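Local atomic coordinates of acetone carboxylase alpha subunit (Xanthobacter autotrophicus Py2, PDB entry 5M45), a protein that forms the alpha subunit of a carboxylase complex and carries a hydantoinase B/oxoprolinase family domain, with manganese and magnesium ions bound. Residues W340-Y345 against D392-F397; G190-F195 against V305-A310; V294-A299 against S400-V405. All coordinates share one frame; numbering follows the deposited sequence.

Contact 1 (W340-Y345 against D392-F397)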
loop_
_atom_site.group_PDB
_atom_site.type_symbol
_atom_site.label_atom_id
_atom_site.label_comp_id
_atom_site.label_asym_id
_atom_site.label_seq_id
_atom_site.Cartn_x
_atom_site.Cartn_y
_atom_site.Cartn_z
ATOM N N TRP A 340 8.982 -19.826 -7.689
ATOM C CA TRP A 340 8.458 -18.850 -6.706
ATOM C C TRP A 340 7.354 -19.483 -5.845
ATOM O O TRP A 340 6.781 -20.516 -6.216
ATOM C CB TRP A 340 7.962 -17.574 -7.414
ATOM C CG TRP A 340 6.815 -17.798 -8.377
ATOM C CD1 TRP A 340 6.916 -18.045 -9.713
ATOM C CD2 TRP A 340 5.424 -17.750 -8.082
ATOM N NE1 TRP A 340 5.668 -18.187 -10.265
ATOM C CE2 TRP A 340 4.729 -18.013 -9.289
ATOM C CE3 TRP A 340 4.692 -17.533 -6.924
ATOM C CZ2 TRP A 340 3.330 -18.027 -9.377
ATOM C CZ3 TRP A 340 3.280 -17.568 -7.016
ATOM C CH2 TRP A 340 2.627 -17.794 -8.234
ATOM N N GLY A 341 7.065 -18.889 -4.700
ATOM C CA GLY A 341 5.994 -19.422 -3.835
ATOM C C GLY A 341 5.189 -18.375 -3.046
ATOM O O GLY A 341 5.448 -17.143 -3.152
ATOM N N TRP A 342 4.259 -18.888 -2.226
ATOM C CA TRP A 342 3.346 -18.061 -1.446
ATOM C C TRP A 342 3.953 -17.816 -0.047
ATOM O O TRP A 342 3.643 -18.484 0.932
ATOM C CB TRP A 342 1.944 -18.674 -1.368
ATOM C CG TRP A 342 1.321 -18.980 -2.705
ATOM C CD1 TRP A 342 1.121 -20.233 -3.240
ATOM C CD2 TRP A 342 0.835 -18.053 -3.680
ATOM N NE1 TRP A 342 0.537 -20.137 -4.477
ATOM C CE2 TRP A 342 0.357 -18.806 -4.777
ATOM C CE3 TRP A 342 0.775 -16.661 -3.749
ATOM C CZ2 TRP A 342 -0.210 -18.212 -5.910
ATOM C CZ3 TRP A 342 0.209 -16.075 -4.864
ATOM C CH2 TRP A 342 -0.275 -16.856 -5.943
ATOM N N HIS A 343 4.877 -16.855 -0.037
ATOM C CA HIS A 343 5.723 -16.499 1.109
ATOM C C HIS A 343 6.442 -15.189 0.740
ATOM O O HIS A 343 6.194 -14.644 -0.336
ATOM C CB HIS A 343 6.683 -17.651 1.437
ATOM C CG HIS A 343 7.453 -18.165 0.260
ATOM N ND1 HIS A 343 8.330 -17.387 -0.457
ATOM C CD2 HIS A 343 7.483 -19.386 -0.331
ATOM C CE1 HIS A 343 8.866 -18.089 -1.444
ATOM N NE2 HIS A 343 8.352 -19.305 -1.398
ATOM N N THR A 344 7.341 -14.718 1.612
ATOM C CA THR A 344 8.064 -13.437 1.411
ATOM C C THR A 344 9.540 -13.583 0.986
ATOM O O THR A 344 10.322 -12.633 1.125
ATOM C CB THR A 344 7.950 -12.558 2.683
ATOM O OG1 THR A 344 8.496 -13.225 3.822
ATOM C CG2 THR A 344 6.482 -12.232 2.959
ATOM N N TYR A 345 9.888 -14.714 0.365
ATOM C CA TYR A 345 11.296 -15.116 0.069
ATOM C C TYR A 345 11.638 -15.097 -1.433
ATOM O O TYR A 345 12.778 -15.481 -1.819
ATOM C CB TYR A 345 11.652 -16.507 0.731
ATOM C CG TYR A 345 11.008 -16.637 2.120
ATOM C CD1 TYR A 345 11.209 -15.648 3.086
ATOM C CD2 TYR A 345 10.216 -17.744 2.463
ATOM C CE1 TYR A 345 10.587 -15.701 4.311
ATOM C CE2 TYR A 345 9.582 -17.808 3.713
ATOM C CZ TYR A 345 9.765 -16.795 4.632
ATOM O OH TYR A 345 9.107 -16.812 5.845
ATOM N N ASP A 392 5.309 -13.933 -12.190
ATOM C CA ASP A 392 3.992 -13.555 -11.657
ATOM C C ASP A 392 4.072 -12.280 -10.830
ATOM O O ASP A 392 4.846 -12.196 -9.886
ATOM C CB ASP A 392 3.349 -14.679 -10.827
ATOM C CG ASP A 392 1.877 -14.423 -10.547
ATOM O OD1 ASP A 392 1.533 -13.612 -9.649
ATOM O OD2 ASP A 392 1.021 -14.987 -11.275
ATOM N N ARG A 393 3.221 -11.319 -11.171
ATOM C CA ARG A 393 3.246 -9.988 -10.584
ATOM C C ARG A 393 2.694 -9.922 -9.168
ATOM O O ARG A 393 2.698 -8.849 -8.603
ATOM C CB ARG A 393 2.506 -8.976 -11.485
ATOM C CG ARG A 393 1.005 -9.164 -11.616
ATOM C CD ARG A 393 0.443 -8.152 -12.617
ATOM N NE ARG A 393 -1.005 -8.246 -12.793
ATOM C CZ ARG A 393 -1.925 -7.686 -12.005
ATOM N NH1 ARG A 393 -3.204 -7.848 -12.283
ATOM N NH2 ARG A 393 -1.606 -6.982 -10.932
ATOM N N ARG A 394 2.230 -11.050 -8.602
ATOM C CA ARG A 394 1.705 -11.085 -7.220
ATOM C C ARG A 394 2.704 -11.467 -6.138
ATOM O O ARG A 394 2.327 -11.447 -4.973
ATOM C CB ARG A 394 0.495 -12.036 -7.106
ATOM C CG ARG A 394 -0.708 -11.578 -7.926
ATOM C CD ARG A 394 -1.776 -12.657 -8.038
ATOM N NE ARG A 394 -1.250 -13.788 -8.754
ATOM C CZ ARG A 394 -1.837 -14.972 -8.861
ATOM N NH1 ARG A 394 -3.015 -15.216 -8.283
ATOM N NH2 ARG A 394 -1.227 -15.931 -9.527
ATOM N N VAL A 395 3.941 -11.829 -6.498
ATOM C CA VAL A 395 4.865 -12.399 -5.520
ATOM C C VAL A 395 5.243 -11.354 -4.435
ATOM O O VAL A 395 5.305 -10.128 -4.728
ATOM C CB VAL A 395 6.130 -13.033 -6.146
ATOM C CG1 VAL A 395 5.733 -14.201 -7.057
ATOM C CG2 VAL A 395 6.978 -12.020 -6.897
ATOM N N ALA A 396 5.494 -11.860 -3.223
ATOM C CA ALA A 396 6.008 -11.041 -2.115
ATOM C C ALA A 396 7.539 -11.203 -1.930
ATOM O O ALA A 396 8.122 -12.258 -2.272
ATOM C CB ALA A 396 5.282 -11.405 -0.835
ATOM N N PHE A 397 8.152 -10.161 -1.381
ATOM C CA PHE A 397 9.607 -9.983 -1.317
ATOM C C PHE A 397 10.194 -9.566 0.059
ATOM O O PHE A 397 11.422 -9.424 0.149
ATOM C CB PHE A 397 10.025 -8.851 -2.281
ATOM C CG PHE A 397 9.631 -9.034 -3.724
ATOM C CD1 PHE A 397 10.488 -9.657 -4.608
ATOM C CD2 PHE A 397 8.440 -8.487 -4.211
ATOM C CE1 PHE A 397 10.145 -9.763 -5.974
ATOM C CE2 PHE A 397 8.112 -8.555 -5.566
ATOM C CZ PHE A 397 8.967 -9.199 -6.453
HETATM O O HOH W 1 4.295 -14.637 -3.091
#
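Asp-392 opens the contact by laying its methylene obliquely across the Trp-340 indole: CB lies 3.6 Å from CZ2 of Trp-340, the carboxylate plane turned 29° from the ring. With CG anti to the backbone N (chi1 -167°), that carboxylate meets Arg-394. OD1 of Asp-392 takes the backbone N-H of Arg-394 in an Asx turn. It also accepts NE of Arg-394 at 2.9 Å on its syn side, while NH2 reaches OD2, a side-on salt bridge. The guanidinium then receives the edge of Trp-342 over the centre of one face, with CH2 of Trp-342 3.8 Å from CZ of Arg-394 and the planes 87° apart. Val-395 CG1 comes obliquely onto the indole from the same side as Asp-392 CB, 3.5 Å from CE3 of Trp-340. At Ala-396 the backbone N gives its hydrogen to a water, which donates to Gly-341 O at 2.8 Å; CB of Ala-396 packs 3.4 Å from O of His-343. The Phe-397 side chain starts away from 340-345, and the contact ends with O of Thr-344 3.2 Å from C of Phe-397. No direct hydrogen bond links the segments; just beyond them, Asn-346 bonds to Ala-396 O and Thr-344 to Tyr-399. Packing and a bridging water do the work between them, while the charges of Asp-392 and Arg-394 probably offset each other in this buried setting.

Contact 2 (G190-F195 against V305-A310)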
loop_
_atom_site.group_PDB
_atom_site.type_symbol
_atom_site.label_atom_id
_atom_site.label_comp_id
_atom_site.label_asym_id
_atom_site.label_seq_id
_atom_site.Cartn_x
_atom_site.Cartn_y
_atom_site.Cartn_z
ATOM N N GLY A 190 3.558 -13.025 7.459
ATOM C CA GLY A 190 2.118 -12.795 7.631
ATOM C C GLY A 190 1.408 -12.695 6.322
ATOM O O GLY A 190 0.476 -13.456 6.063
ATOM N N GLN A 191 1.831 -11.742 5.490
ATOM C CA GLN A 191 1.380 -11.669 4.087
ATOM C C GLN A 191 2.007 -12.830 3.268
ATOM O O GLN A 191 3.077 -13.339 3.632
ATOM C CB GLN A 191 1.761 -10.309 3.456
ATOM C CG GLN A 191 3.258 -10.089 3.200
ATOM C CD GLN A 191 4.068 -9.531 4.372
ATOM O OE1 GLN A 191 3.659 -9.546 5.538
ATOM N NE2 GLN A 191 5.246 -9.046 4.051
ATOM N N VAL A 192 1.330 -13.220 2.180
ATOM C CA VAL A 192 1.811 -14.216 1.225
ATOM C C VAL A 192 1.907 -13.775 -0.239
ATOM O O VAL A 192 2.262 -14.589 -1.110
ATOM C CB VAL A 192 1.017 -15.535 1.306
ATOM C CG1 VAL A 192 1.182 -16.133 2.682
ATOM C CG2 VAL A 192 -0.473 -15.345 0.961
ATOM N N GLN A 193 1.619 -12.486 -0.466
ATOM C CA GLN A 193 1.557 -11.846 -1.776
ATOM C C GLN A 193 1.963 -10.358 -1.636
ATOM O O GLN A 193 2.039 -9.845 -0.535
ATOM C CB GLN A 193 0.103 -11.802 -2.293
ATOM C CG GLN A 193 -0.534 -13.097 -2.567
ATOM C CD GLN A 193 -1.917 -12.927 -3.165
ATOM O OE1 GLN A 193 -2.044 -12.727 -4.363
ATOM N NE2 GLN A 193 -2.945 -12.983 -2.332
ATOM N N ARG A 194 2.120 -9.687 -2.777
ATOM C CA ARG A 194 2.389 -8.234 -2.863
ATOM C C ARG A 194 1.405 -7.412 -2.048
ATOM O O ARG A 194 1.752 -6.379 -1.492
ATOM C CB ARG A 194 2.315 -7.799 -4.339
ATOM C CG ARG A 194 2.690 -6.352 -4.676
ATOM C CD ARG A 194 2.567 -6.081 -6.168
ATOM N NE ARG A 194 3.130 -4.791 -6.566
ATOM C CZ ARG A 194 4.431 -4.471 -6.564
ATOM N NH1 ARG A 194 5.384 -5.379 -6.269
ATOM N NH2 ARG A 194 4.820 -3.214 -6.871
ATOM N N PHE A 195 0.165 -7.877 -2.043
ATOM C CA PHE A 195 -0.948 -7.242 -1.311
ATOM C C PHE A 195 -0.755 -7.487 0.213
ATOM O O PHE A 195 -1.008 -8.598 0.718
ATOM C CB PHE A 195 -2.272 -7.748 -1.872
ATOM C CG PHE A 195 -2.302 -7.817 -3.381
ATOM C CD1 PHE A 195 -2.045 -6.672 -4.151
ATOM C CD2 PHE A 195 -2.563 -9.008 -4.041
ATOM C CE1 PHE A 195 -2.029 -6.740 -5.539
ATOM C CE2 PHE A 195 -2.566 -9.051 -5.453
ATOM C CZ PHE A 195 -2.261 -7.928 -6.188
ATOM N N VAL A 305 -0.950 -17.668 8.356
ATOM C CA VAL A 305 -1.135 -16.910 7.125
ATOM C C VAL A 305 -2.626 -16.869 6.724
ATOM O O VAL A 305 -3.364 -17.775 7.016
ATOM C CB VAL A 305 -0.246 -17.422 5.978
ATOM C CG1 VAL A 305 1.218 -17.069 6.239
ATOM C CG2 VAL A 305 -0.436 -18.899 5.704
ATOM N N PRO A 306 -3.065 -15.783 6.072
ATOM C CA PRO A 306 -4.481 -15.559 5.800
ATOM C C PRO A 306 -5.022 -16.211 4.518
ATOM O O PRO A 306 -6.156 -15.941 4.187
ATOM C CB PRO A 306 -4.542 -14.021 5.692
ATOM C CG PRO A 306 -3.266 -13.665 5.050
ATOM C CD PRO A 306 -2.262 -14.614 5.651
ATOM N N SER A 307 -4.248 -17.050 3.846
ATOM C CA SER A 307 -4.625 -17.706 2.593
ATOM C C SER A 307 -4.304 -19.200 2.717
ATOM O O SER A 307 -3.158 -19.556 2.959
ATOM C CB SER A 307 -3.846 -17.070 1.430
ATOM O OG SER A 307 -4.183 -15.690 1.263
ATOM N N ASP A 308 -5.309 -20.066 2.578
ATOM C CA ASP A 308 -5.105 -21.529 2.761
ATOM C C ASP A 308 -4.190 -22.217 1.701
ATOM O O ASP A 308 -3.541 -23.242 1.989
ATOM C CB ASP A 308 -6.441 -22.280 2.898
ATOM C CG ASP A 308 -7.384 -22.106 1.671
ATOM O OD1 ASP A 308 -7.187 -21.113 0.841
ATOM O OD2 ASP A 308 -8.292 -23.000 1.570
ATOM N N PHE A 309 -4.093 -21.621 0.509
ATOM C CA PHE A 309 -3.231 -22.154 -0.553
ATOM C C PHE A 309 -1.721 -21.967 -0.241
ATOM O O PHE A 309 -0.880 -22.511 -0.973
ATOM C CB PHE A 309 -3.622 -21.587 -1.930
ATOM C CG PHE A 309 -3.623 -20.076 -2.008
ATOM C CD1 PHE A 309 -2.433 -19.364 -2.150
ATOM C CD2 PHE A 309 -4.821 -19.359 -1.955
ATOM C CE1 PHE A 309 -2.418 -17.985 -2.207
ATOM C CE2 PHE A 309 -4.813 -17.960 -2.042
ATOM C CZ PHE A 309 -3.600 -17.272 -2.143
ATOM N N ALA A 310 -1.379 -21.202 0.811
ATOM C CA ALA A 310 0.006 -20.998 1.271
ATOM C C ALA A 310 0.448 -21.927 2.393
ATOM O O ALA A 310 1.639 -21.891 2.785
ATOM C CB ALA A 310 0.208 -19.532 1.718
HETATM O O HOH W 2 -3.312 -12.661 0.693
#
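Val-192 points toward 305-310 and spreads its two methyls over three residues. Its rotation (chi1 -62°) sets CG1 toward Val-305 and Ala-310 and CG2 toward Ser-307. CG1 of Val-192 sits 3.7 Å from CG1 of Val-305 and equally close to CB of Ala-310, between a branched side chain and a methyl. The two valines cross at about a right angle. The other methyl, CG2 of Val-192, rests against Ser-307, 3.7 Å from OG. Next to this apolar patch the Gly-190 carbonyl presses on the proline ring, its O only 3.0 Å from CD of Pro-306; this buried oxygen has no hydrogen-bonding partner in the model. Past Val-192 the fit slackens. Gln-193 reaches the edge of the Phe-309 ring, where NE2 comes no nearer than 4.3 Å to CZ, and a water fills in the polar link. That water accepts from Gln-193 NE2 at 3.1 Å and donates to Ser-307 OG at 3.2 Å. Ser-307 OG is also hydrogen-bonded to Glu-609 of the second subunit, and Phe-309 packs on Thr-533 of that same subunit. Within the fold, the contact joins the loop between strands 165-175 and 204-208 of the seven-stranded antiparallel sheet to the loop, with its 3-10 segment 308-310, that connects strands 286-297 and 313-324 of the four-stranded mixed sheet.

Contact 3 (V294-A299 against S400-V405). With ACT (acetate ion), chain N.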
loop_
_atom_site.group_PDB
_atom_site.type_symbol
_atom_site.label_atom_id
_atom_site.label_comp_id
_atom_site.label_asym_id
_atom_site.label_seq_id
_atom_site.Cartn_x
_atom_site.Cartn_y
_atom_site.Cartn_z
ATOM N N VAL A 294 17.265 -24.209 1.316
ATOM C CA VAL A 294 16.768 -23.758 2.634
ATOM C C VAL A 294 15.279 -24.129 2.847
ATOM O O VAL A 294 14.559 -24.433 1.886
ATOM C CB VAL A 294 17.063 -22.234 2.872
ATOM C CG1 VAL A 294 16.008 -21.345 2.198
ATOM C CG2 VAL A 294 17.198 -21.893 4.365
ATOM N N ASP A 295 14.848 -24.143 4.110
ATOM C CA ASP A 295 13.514 -24.610 4.504
ATOM C C ASP A 295 12.456 -23.519 4.623
ATOM O O ASP A 295 12.772 -22.417 5.069
ATOM C CB ASP A 295 13.579 -25.426 5.806
ATOM C CG ASP A 295 14.120 -24.634 7.029
ATOM O OD1 ASP A 295 15.260 -24.089 6.975
ATOM O OD2 ASP A 295 13.431 -24.603 8.087
ATOM N N VAL A 296 11.219 -23.851 4.226
ATOM C CA VAL A 296 10.031 -23.014 4.421
ATOM C C VAL A 296 8.927 -23.837 5.133
ATOM O O VAL A 296 8.044 -24.397 4.470
ATOM C CB VAL A 296 9.524 -22.449 3.096
ATOM C CG1 VAL A 296 8.351 -21.503 3.331
ATOM C CG2 VAL A 296 10.642 -21.707 2.356
ATOM N N PRO A 297 8.965 -23.883 6.498
ATOM C CA PRO A 297 8.019 -24.706 7.266
ATOM C C PRO A 297 6.666 -24.001 7.544
ATOM O O PRO A 297 6.326 -23.707 8.712
ATOM C CB PRO A 297 8.797 -25.036 8.545
ATOM C CG PRO A 297 9.730 -23.900 8.736
ATOM C CD PRO A 297 10.129 -23.496 7.329
ATOM N N TYR A 298 5.889 -23.765 6.462
ATOM C CA TYR A 298 4.630 -23.015 6.586
ATOM C C TYR A 298 3.445 -23.878 7.012
ATOM O O TYR A 298 2.364 -23.346 7.257
ATOM C CB TYR A 298 4.314 -22.212 5.306
ATOM C CG TYR A 298 4.856 -20.782 5.247
ATOM C CD1 TYR A 298 6.047 -20.414 5.906
ATOM C CD2 TYR A 298 4.192 -19.800 4.519
ATOM C CE1 TYR A 298 6.546 -19.119 5.826
ATOM C CE2 TYR A 298 4.676 -18.504 4.437
ATOM C CZ TYR A 298 5.852 -18.162 5.092
ATOM O OH TYR A 298 6.349 -16.884 5.018
ATOM N N ALA A 299 3.615 -25.187 7.113
ATOM C CA ALA A 299 2.542 -26.071 7.620
ATOM C C ALA A 299 2.272 -25.908 9.125
ATOM O O ALA A 299 1.146 -26.164 9.566
ATOM C CB ALA A 299 2.801 -27.537 7.271
ATOM N N SER A 400 13.364 -11.510 0.993
ATOM C CA SER A 400 14.075 -12.018 -0.188
ATOM C C SER A 400 15.372 -12.766 0.176
ATOM O O SER A 400 15.731 -13.797 -0.422
ATOM C CB SER A 400 14.472 -10.812 -1.060
ATOM O OG SER A 400 14.437 -11.275 -2.369
ATOM N N TRP A 401 16.081 -12.195 1.130
ATOM C CA TRP A 401 17.367 -12.743 1.590
ATOM C C TRP A 401 17.328 -14.206 1.973
ATOM O O TRP A 401 18.331 -14.873 1.804
ATOM C CB TRP A 401 17.906 -11.970 2.819
ATOM C CG TRP A 401 18.117 -10.490 2.645
ATOM C CD1 TRP A 401 17.474 -9.496 3.318
ATOM C CD2 TRP A 401 19.088 -9.852 1.799
ATOM N NE1 TRP A 401 18.008 -8.264 2.978
ATOM C CE2 TRP A 401 18.976 -8.446 2.024
ATOM C CE3 TRP A 401 20.038 -10.313 0.877
ATOM C CZ2 TRP A 401 19.759 -7.525 1.345
ATOM C CZ3 TRP A 401 20.830 -9.375 0.221
ATOM C CH2 TRP A 401 20.693 -8.000 0.461
ATOM N N HIS A 402 16.236 -14.696 2.539
ATOM C CA HIS A 402 16.160 -16.121 3.006
ATOM C C HIS A 402 16.633 -17.100 1.918
ATOM O O HIS A 402 17.461 -18.001 2.166
ATOM C CB HIS A 402 14.731 -16.445 3.399
ATOM C CG HIS A 402 14.538 -17.755 4.098
ATOM N ND1 HIS A 402 15.252 -18.122 5.212
ATOM C CD2 HIS A 402 13.665 -18.765 3.861
ATOM C CE1 HIS A 402 14.843 -19.311 5.630
ATOM N NE2 HIS A 402 13.874 -19.722 4.825
ATOM N N PHE A 403 16.128 -16.860 0.693
ATOM C CA PHE A 403 16.553 -17.629 -0.482
ATOM C C PHE A 403 17.877 -17.154 -1.048
ATOM O O PHE A 403 18.761 -17.966 -1.363
ATOM C CB PHE A 403 15.452 -17.586 -1.573
ATOM C CG PHE A 403 14.226 -18.457 -1.280
ATOM C CD1 PHE A 403 14.013 -19.095 -0.035
ATOM C CD2 PHE A 403 13.284 -18.631 -2.279
ATOM C CE1 PHE A 403 12.879 -19.881 0.169
ATOM C CE2 PHE A 403 12.164 -19.402 -2.080
ATOM C CZ PHE A 403 11.951 -20.028 -0.847
ATOM N N LEU A 404 18.031 -15.843 -1.194
ATOM C CA LEU A 404 19.236 -15.276 -1.830
ATOM C C LEU A 404 20.557 -15.709 -1.159
ATOM O O LEU A 404 21.459 -16.208 -1.825
ATOM C CB LEU A 404 19.160 -13.722 -1.857
ATOM C CG LEU A 404 18.110 -13.059 -2.785
ATOM C CD1 LEU A 404 18.063 -11.552 -2.554
ATOM C CD2 LEU A 404 18.399 -13.337 -4.254
ATOM N N VAL A 405 20.650 -15.522 0.168
ATOM C CA VAL A 405 21.909 -15.824 0.901
ATOM C C VAL A 405 22.199 -17.337 0.929
ATOM O O VAL A 405 23.372 -17.743 1.072
ATOM C CB VAL A 405 21.940 -15.256 2.343
ATOM C CG1 VAL A 405 21.633 -13.768 2.352
ATOM C CG2 VAL A 405 20.996 -15.999 3.268
HETATM C C ACT N . 19.274 -5.420 4.257
HETATM O O ACT N . 18.102 -5.859 4.206
HETATM O OXT ACT N . 19.535 -4.273 3.835
HETATM C CH3 ACT N . 20.363 -6.284 4.834
#
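Val-294 brings both methyls to the start of helix 401-422. CG1 stands over one face of the His-402 imidazole in a CH-pi contact, 4.0 Å from the ring centroid, and it also touches CD1 of Phe-403 at 3.7 Å. CG2 lies near CE1 of the histidine. Asp-295 contributes its backbone: its O accepts NE2-H of His-402 at 2.9 Å in a nearly straight bond (168°). The carbonyl oxygen lies in the imidazole plane, while the donor is tilted from the carbonyl plane. With its CG anti to the backbone N (chi1 -170°), His-402 carries its ring out to the strand. The Asp-295 carboxylate is held instead by the backbone N-H groups of Gly-540 and His-541. Val-296 follows with CG2 at the edge of the Phe-403 ring, 3.6 Å from CE1. Strand 294-297 and helix segment 401-405 run roughly antiparallel (158°). Trp-401, facing elsewhere, gives its NE1 hydrogen to O of an acetate ion at 2.7 Å, probably from the crystallisation liquor. One directional bond thus helps fix the imidazole's rotation and places a proton on NE2, while Val-294 and Val-296 supply the apolar contacts beside it.

Overall arrangement
Contact 2 closes before contact 1 opens, and its segments alternate along the chain with those of contact 3, which spans the whole of contact 1. All three belong to the hydantoinase B/oxoprolinase part of the chain. Their centres form a triangle, about 9 Å (1-2), 12 Å (1-3) and 15 Å (2-3). Loop 392-397 leads into helix 401-422, and strand 286-297 continues into the loop used by contact 2, so contact 3 shares its connections with both. Tyr-345 and Tyr-298 meet through their hydroxyls, and Trp-342 stacks edge-to-face with Phe-309. Contacts 1 and 2 also touch the second subunit, tying this interior to a second copy of this protein.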